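Local coordinates for protein MHC class I antigen (Anolis carolinensis, PDB 7CPO) that probably presents peptides to T cells at the cell surface, as a class I MHC heavy chain bound to beta2-microglobulin, at residues M7-T12 against W99-E104; H95-M100 against Y115-D120. All coordinates share one frame; numbering follows the deposited sequence.

Interaction 1 of 2, residues M7-T12 against W99-E104; sequences MRYFVT and WMYGCE
Y9 and Y101 pair across the strands at a hydrogen-bonded antiparallel position and form the dense centre of this contact. CB of Y9 lies over one face of the Y101 ring, 3.9 Å from its centroid, as a CH-pi contact. The ring planes differ by 28° but are strongly displaced. CG of Y101 sits between its backbone N and carbonyl carbon (chi1 63°), which swings the ring back under Y9. Both hydroxyls bond to the bound peptide backbone; Y101 OH also bonds to Y26 and Y9 OH to Y45. Beside them, V11 CG2 meets W99 CE3 at 3.8 Å, and the two side chains run alongside each other. On this same face, C103 is disulfide-bonded to C166 of helix 152-176.

Six backbone hydrogen bonds join the strands. The straightest runs from Y9 N to Y101 O, 2.9 Å. At G102 the strands come close, with 4.4 Å between its CA and that of R8.

The other face is looser here. F10 CE1 and M100 CE are 4.2 Å apart. F56 of beta2-microglobulin meets F10 edge-to-face, and its W60 packs on M100. The guanidinium of R8 turns off from G102, and the residue is partly exposed. This is the central antiparallel strand pair of the class I MHC platform, forming the floor of the peptide groove.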
loop_
_atom_site.group_PDB
_atom_site.type_symbol
_atom_site.label_atom_id
_atom_site.label_comp_id
_atom_site.label_asym_id
_atom_site.label_seq_id
_atom_site.Cartn_x
_atom_site.Cartn_y
_atom_site.Cartn_z
ATOM N N MET A 7 3.747 11.643 6.370
ATOM C CA MET A 7 3.119 10.778 7.360
ATOM C C MET A 7 1.659 10.597 6.969
ATOM O O MET A 7 0.962 11.580 6.694
ATOM C CB MET A 7 3.214 11.365 8.765
ATOM C CG MET A 7 2.594 10.447 9.800
ATOM S SD MET A 7 2.517 11.189 11.418
ATOM C CE MET A 7 1.076 12.231 11.291
ATOM N N ARG A 8 1.196 9.352 6.955
ATOM C CA ARG A 8 -0.065 9.007 6.315
ATOM C C ARG A 8 -0.798 7.986 7.179
ATOM O O ARG A 8 -0.217 6.949 7.517
ATOM C CB ARG A 8 0.201 8.433 4.907
ATOM C CG ARG A 8 0.464 9.482 3.782
ATOM C CD ARG A 8 1.491 9.073 2.697
ATOM N NE ARG A 8 1.341 7.689 2.251
ATOM C CZ ARG A 8 2.287 6.755 2.391
ATOM N NH1 ARG A 8 3.449 7.066 2.958
ATOM N NH2 ARG A 8 2.079 5.501 1.982
ATOM N N TYR A 9 -2.066 8.263 7.522
ATOM C CA TYR A 9 -2.936 7.307 8.207
ATOM C C TYR A 9 -4.054 6.806 7.291
ATOM O O TYR A 9 -4.637 7.573 6.517
ATOM C CB TYR A 9 -3.554 7.920 9.469
ATOM C CG TYR A 9 -2.547 8.042 10.580
ATOM C CD1 TYR A 9 -2.171 6.926 11.321
ATOM C CD2 TYR A 9 -1.953 9.261 10.877
ATOM C CE1 TYR A 9 -1.227 7.023 12.341
ATOM C CE2 TYR A 9 -1.005 9.376 11.889
ATOM C CZ TYR A 9 -0.647 8.247 12.615
ATOM O OH TYR A 9 0.282 8.335 13.630
ATOM N N PHE A 10 -4.372 5.518 7.398
ATOM C CA PHE A 10 -5.387 4.895 6.558
ATOM C C PHE A 10 -6.319 4.082 7.441
ATOM O O PHE A 10 -5.895 3.096 8.060
ATOM C CB PHE A 10 -4.758 3.986 5.497
ATOM C CG PHE A 10 -3.800 4.674 4.583
ATOM C CD1 PHE A 10 -4.234 5.166 3.353
ATOM C CD2 PHE A 10 -2.454 4.791 4.930
ATOM C CE1 PHE A 10 -3.333 5.785 2.469
ATOM C CE2 PHE A 10 -1.554 5.407 4.069
ATOM C CZ PHE A 10 -1.992 5.902 2.818
ATOM N N VAL A 11 -7.591 4.465 7.461
ATOM C CA VAL A 11 -8.578 3.886 8.353
ATOM C C VAL A 11 -9.714 3.320 7.516
ATOM O O VAL A 11 -10.234 4.009 6.631
ATOM C CB VAL A 11 -9.090 4.940 9.346
ATOM C CG1 VAL A 11 -9.876 4.291 10.425
ATOM C CG2 VAL A 11 -7.908 5.701 9.924
ATOM N N THR A 12 -10.126 2.085 7.824
ATOM C CA THR A 12 -11.110 1.349 7.032
ATOM C C THR A 12 -12.130 0.701 7.947
ATOM O O THR A 12 -11.767 -0.033 8.875
ATOM C CB THR A 12 -10.467 0.244 6.172
ATOM O OG1 THR A 12 -9.601 0.819 5.199
ATOM C CG2 THR A 12 -11.526 -0.544 5.466
ATOM N N TRP A 99 -11.067 6.611 5.628
ATOM C CA TRP A 99 -10.564 7.911 6.040
ATOM C C TRP A 99 -9.070 7.908 5.787
ATOM O O TRP A 99 -8.375 7.008 6.266
ATOM C CB TRP A 99 -10.869 8.147 7.520
ATOM C CG TRP A 99 -10.386 9.431 8.178
ATOM C CD1 TRP A 99 -10.225 10.666 7.608
ATOM C CD2 TRP A 99 -10.066 9.589 9.570
ATOM N NE1 TRP A 99 -9.807 11.582 8.564
ATOM C CE2 TRP A 99 -9.701 10.939 9.771
ATOM C CE3 TRP A 99 -10.040 8.711 10.662
ATOM C CZ2 TRP A 99 -9.312 11.428 11.019
ATOM C CZ3 TRP A 99 -9.654 9.204 11.912
ATOM C CH2 TRP A 99 -9.297 10.546 12.074
ATOM N N MET A 100 -8.577 8.872 5.013
ATOM C CA MET A 100 -7.134 9.037 4.881
ATOM C C MET A 100 -6.763 10.475 5.206
ATOM O O MET A 100 -7.463 11.418 4.828
ATOM C CB MET A 100 -6.600 8.623 3.475
ATOM C CG MET A 100 -7.281 9.263 2.291
ATOM S SD MET A 100 -6.760 8.554 0.694
ATOM C CE MET A 100 -5.047 9.088 0.609
ATOM N N TYR A 101 -5.672 10.631 5.936
ATOM C CA TYR A 101 -5.200 11.958 6.267
ATOM C C TYR A 101 -3.712 11.897 6.522
ATOM O O TYR A 101 -3.169 10.850 6.891
ATOM C CB TYR A 101 -5.925 12.540 7.484
ATOM C CG TYR A 101 -5.748 11.803 8.789
ATOM C CD1 TYR A 101 -4.835 12.241 9.744
ATOM C CD2 TYR A 101 -6.529 10.702 9.090
ATOM C CE1 TYR A 101 -4.695 11.593 10.954
ATOM C CE2 TYR A 101 -6.402 10.053 10.287
ATOM C CZ TYR A 101 -5.480 10.501 11.225
ATOM O OH TYR A 101 -5.351 9.834 12.434
ATOM N N GLY A 102 -3.065 13.035 6.330
ATOM C CA GLY A 102 -1.659 13.143 6.635
ATOM C C GLY A 102 -1.097 14.419 6.050
ATOM O O GLY A 102 -1.826 15.256 5.523
ATOM N N CYS A 103 0.221 14.531 6.132
ATOM C CA CYS A 103 0.931 15.714 5.695
ATOM C C CYS A 103 2.129 15.336 4.846
ATOM O O CYS A 103 2.661 14.230 4.923
ATOM C CB CYS A 103 1.419 16.540 6.882
ATOM S SG CYS A 103 2.272 15.537 8.088
ATOM N N GLU A 104 2.579 16.308 4.084
ATOM C CA GLU A 104 3.758 16.179 3.248
ATOM C C GLU A 104 4.718 17.314 3.579
ATOM O O GLU A 104 4.305 18.474 3.667
ATOM C CB GLU A 104 3.374 16.221 1.769
ATOM C CG GLU A 104 4.533 15.925 0.837
ATOM C CD GLU A 104 4.205 16.213 -0.615
ATOM O OE1 GLU A 104 3.114 16.757 -0.882
ATOM O OE2 GLU A 104 5.047 15.913 -1.485
#

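Interaction 2 of 2, residues H95-M100 against Y115-D120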
loop_
_atom_site.group_PDB
_atom_site.type_symbol
_atom_site.label_atom_id
_atom_site.label_comp_id
_atom_site.label_asym_id
_atom_site.label_seq_id
_atom_site.Cartn_x
_atom_site.Cartn_y
_atom_site.Cartn_z
ATOM N N HIS A 95 -21.199 -2.336 3.413
ATOM C CA HIS A 95 -20.777 -0.995 3.055
ATOM C C HIS A 95 -19.428 -0.704 3.693
ATOM O O HIS A 95 -19.023 -1.357 4.657
ATOM C CB HIS A 95 -21.823 0.031 3.490
ATOM C CG HIS A 95 -23.168 -0.208 2.888
ATOM N ND1 HIS A 95 -23.421 -0.022 1.544
ATOM C CD2 HIS A 95 -24.325 -0.640 3.437
ATOM C CE1 HIS A 95 -24.684 -0.319 1.297
ATOM N NE2 HIS A 95 -25.254 -0.696 2.428
ATOM N N THR A 96 -18.740 0.295 3.143
ATOM C CA THR A 96 -17.385 0.632 3.549
ATOM C C THR A 96 -17.266 2.122 3.852
ATOM O O THR A 96 -17.809 2.955 3.129
ATOM C CB THR A 96 -16.394 0.251 2.458
ATOM O OG1 THR A 96 -16.514 -1.146 2.204
ATOM C CG2 THR A 96 -14.969 0.513 2.917
ATOM N N PHE A 97 -16.544 2.453 4.913
ATOM C CA PHE A 97 -16.164 3.829 5.196
ATOM C C PHE A 97 -14.650 3.910 5.363
ATOM O O PHE A 97 -14.065 3.121 6.107
ATOM C CB PHE A 97 -16.860 4.340 6.443
ATOM C CG PHE A 97 -16.853 5.823 6.554
ATOM C CD1 PHE A 97 -17.702 6.588 5.769
ATOM C CD2 PHE A 97 -15.984 6.461 7.426
ATOM C CE1 PHE A 97 -17.694 7.982 5.865
ATOM C CE2 PHE A 97 -15.973 7.839 7.524
ATOM C CZ PHE A 97 -16.831 8.603 6.747
ATOM N N GLN A 98 -14.020 4.850 4.660
ATOM C CA GLN A 98 -12.570 4.996 4.659
ATOM C C GLN A 98 -12.196 6.442 4.952
ATOM O O GLN A 98 -12.902 7.376 4.569
ATOM C CB GLN A 98 -11.944 4.603 3.322
ATOM C CG GLN A 98 -11.836 3.116 3.009
ATOM C CD GLN A 98 -11.604 2.895 1.509
ATOM O OE1 GLN A 98 -12.535 3.016 0.709
ATOM N NE2 GLN A 98 -10.355 2.590 1.124
ATOM N N TRP A 99 -11.067 6.611 5.628
ATOM C CA TRP A 99 -10.564 7.911 6.040
ATOM C C TRP A 99 -9.070 7.908 5.787
ATOM O O TRP A 99 -8.375 7.008 6.266
ATOM C CB TRP A 99 -10.869 8.147 7.520
ATOM C CG TRP A 99 -10.386 9.431 8.178
ATOM C CD1 TRP A 99 -10.225 10.666 7.608
ATOM C CD2 TRP A 99 -10.066 9.589 9.570
ATOM N NE1 TRP A 99 -9.807 11.582 8.564
ATOM C CE2 TRP A 99 -9.701 10.939 9.771
ATOM C CE3 TRP A 99 -10.040 8.711 10.662
ATOM C CZ2 TRP A 99 -9.312 11.428 11.019
ATOM C CZ3 TRP A 99 -9.654 9.204 11.912
ATOM C CH2 TRP A 99 -9.297 10.546 12.074
ATOM N N MET A 100 -8.577 8.872 5.013
ATOM C CA MET A 100 -7.134 9.037 4.881
ATOM C C MET A 100 -6.763 10.475 5.206
ATOM O O MET A 100 -7.463 11.418 4.828
ATOM C CB MET A 100 -6.600 8.623 3.475
ATOM C CG MET A 100 -7.281 9.263 2.291
ATOM S SD MET A 100 -6.760 8.554 0.694
ATOM C CE MET A 100 -5.047 9.088 0.609
ATOM N N TYR A 115 -7.147 15.439 4.027
ATOM C CA TYR A 115 -8.050 14.920 5.043
ATOM C C TYR A 115 -9.358 14.558 4.344
ATOM O O TYR A 115 -10.138 15.447 3.994
ATOM C CB TYR A 115 -8.228 15.978 6.131
ATOM C CG TYR A 115 -8.917 15.529 7.379
ATOM C CD1 TYR A 115 -8.221 15.410 8.573
ATOM C CD2 TYR A 115 -10.289 15.253 7.379
ATOM C CE1 TYR A 115 -8.877 15.013 9.747
ATOM C CE2 TYR A 115 -10.948 14.849 8.542
ATOM C CZ TYR A 115 -10.238 14.739 9.716
ATOM O OH TYR A 115 -10.886 14.347 10.863
ATOM N N GLN A 116 -9.583 13.262 4.098
ATOM C CA GLN A 116 -10.569 12.807 3.124
ATOM C C GLN A 116 -11.282 11.558 3.615
ATOM O O GLN A 116 -10.686 10.701 4.275
ATOM C CB GLN A 116 -9.919 12.495 1.771
ATOM C CG GLN A 116 -9.033 13.601 1.239
ATOM C CD GLN A 116 -8.319 13.204 -0.037
ATOM O OE1 GLN A 116 -7.096 13.164 -0.081
ATOM N NE2 GLN A 116 -9.084 12.904 -1.083
ATOM N N TYR A 117 -12.555 11.443 3.236
ATOM C CA TYR A 117 -13.408 10.313 3.571
ATOM C C TYR A 117 -14.058 9.765 2.311
ATOM O O TYR A 117 -14.439 10.531 1.423
ATOM C CB TYR A 117 -14.514 10.715 4.518
ATOM C CG TYR A 117 -14.105 11.218 5.886
ATOM C CD1 TYR A 117 -13.773 10.333 6.916
ATOM C CD2 TYR A 117 -14.121 12.578 6.171
ATOM C CE1 TYR A 117 -13.452 10.796 8.192
ATOM C CE2 TYR A 117 -13.795 13.049 7.438
ATOM C CZ TYR A 117 -13.470 12.153 8.445
ATOM O OH TYR A 117 -13.143 12.631 9.688
ATOM N N ALA A 118 -14.216 8.443 2.243
ATOM C CA ALA A 118 -14.892 7.785 1.129
ATOM C C ALA A 118 -15.953 6.817 1.638
ATOM O O ALA A 118 -15.715 6.062 2.595
ATOM C CB ALA A 118 -13.919 7.005 0.250
ATOM N N TYR A 119 -17.106 6.805 0.968
ATOM C CA TYR A 119 -18.153 5.829 1.249
ATOM C C TYR A 119 -18.251 4.836 0.099
ATOM O O TYR A 119 -18.368 5.237 -1.064
ATOM C CB TYR A 119 -19.499 6.519 1.464
ATOM C CG TYR A 119 -20.590 5.598 1.946
ATOM C CD1 TYR A 119 -20.391 4.776 3.050
ATOM C CD2 TYR A 119 -21.833 5.574 1.321
ATOM C CE1 TYR A 119 -21.394 3.952 3.510
ATOM C CE2 TYR A 119 -22.843 4.753 1.772
ATOM C CZ TYR A 119 -22.624 3.945 2.865
ATOM O OH TYR A 119 -23.632 3.127 3.324
ATOM N N ASP A 120 -18.200 3.551 0.423
ATOM C CA ASP A 120 -18.244 2.490 -0.584
ATOM C C ASP A 120 -17.256 2.742 -1.723
ATOM O O ASP A 120 -17.568 2.517 -2.897
ATOM C CB ASP A 120 -19.658 2.324 -1.144
ATOM C CG ASP A 120 -20.615 1.763 -0.134
ATOM O OD1 ASP A 120 -20.166 0.955 0.698
ATOM O OD2 ASP A 120 -21.812 2.119 -0.171
HETATM O O HOH W 1 -14.860 3.479 1.427
#
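W99 and Y117 are brought side by side by different first torsions. W99 has CG anti to its backbone N (chi1 178°), while Y117 has CG beside its own N (chi1 -63°). The five-membered ring of W99 and the Y117 ring make an offset stack, with centroids 4.2 Å apart and planes at 17°. Y115 adds a second aromatic partner. The edge of W99 turns toward the Y115 face, and W99 NE1 comes to 3.4 Å from Y115 CZ. Y115 OH donates to Y117 OH, which ties the two tyrosines together around the indole. F97 extends the cluster at an oblique angle, its CE2 3.4 Å from CD1 of Y117. All four rings pack on apolar side chains of the bound peptide.

The far end is polar. D120 uses both carboxylate oxygens. OD1 takes the backbone N of T96 at 2.9 Å, nearly along its C-O axis. OD2 takes H95 ND1 on its syn side, a longer bond of 3.2 Å tilted from the imidazole plane. Two bonds thus fix the carboxylate's rotation, and the nearby acid would probably favour a protonated histidine. Y119 OH lies over one face of the H95 ring, 3.4 Å from CG.

On the face of Q98, A118, M100 and Q116, a water lies 3.0 Å from A118 O, near Q98 OE1. Q98 NE2 bonds to W60 O of beta2-microglobulin, and this W60 also packs on M100, Q116 and A118. The strands are joined by paired backbone bonds between Q98 and A118 and between M100 and Q116. Together they form a beta hairpin in the class I MHC platform, with an aromatic cluster on the groove floor and beta2-microglobulin beneath.

Interactions 1 and 2 lie side by side in one antiparallel sheet, with centres about 11 Å apart. Strand 96-105 is common to both. Strand 5-14 borders it on one side and strand 111-119 on the other, and residues W99 and M100 serve both contacts. Along the chain, 7-12 comes first, then 95-104, then 115-120. In between, 86 residues, helix 62-87 among them, separate the two segments of interaction 1, whereas interaction 2 closes a local hairpin. The contacts touch at several points, among them Y101 CB with Y115 CD1 at 3.8 Å. One face of this shared sheet carries the bound peptide and the other meets beta2-microglobulin, so both contacts build the floor between them.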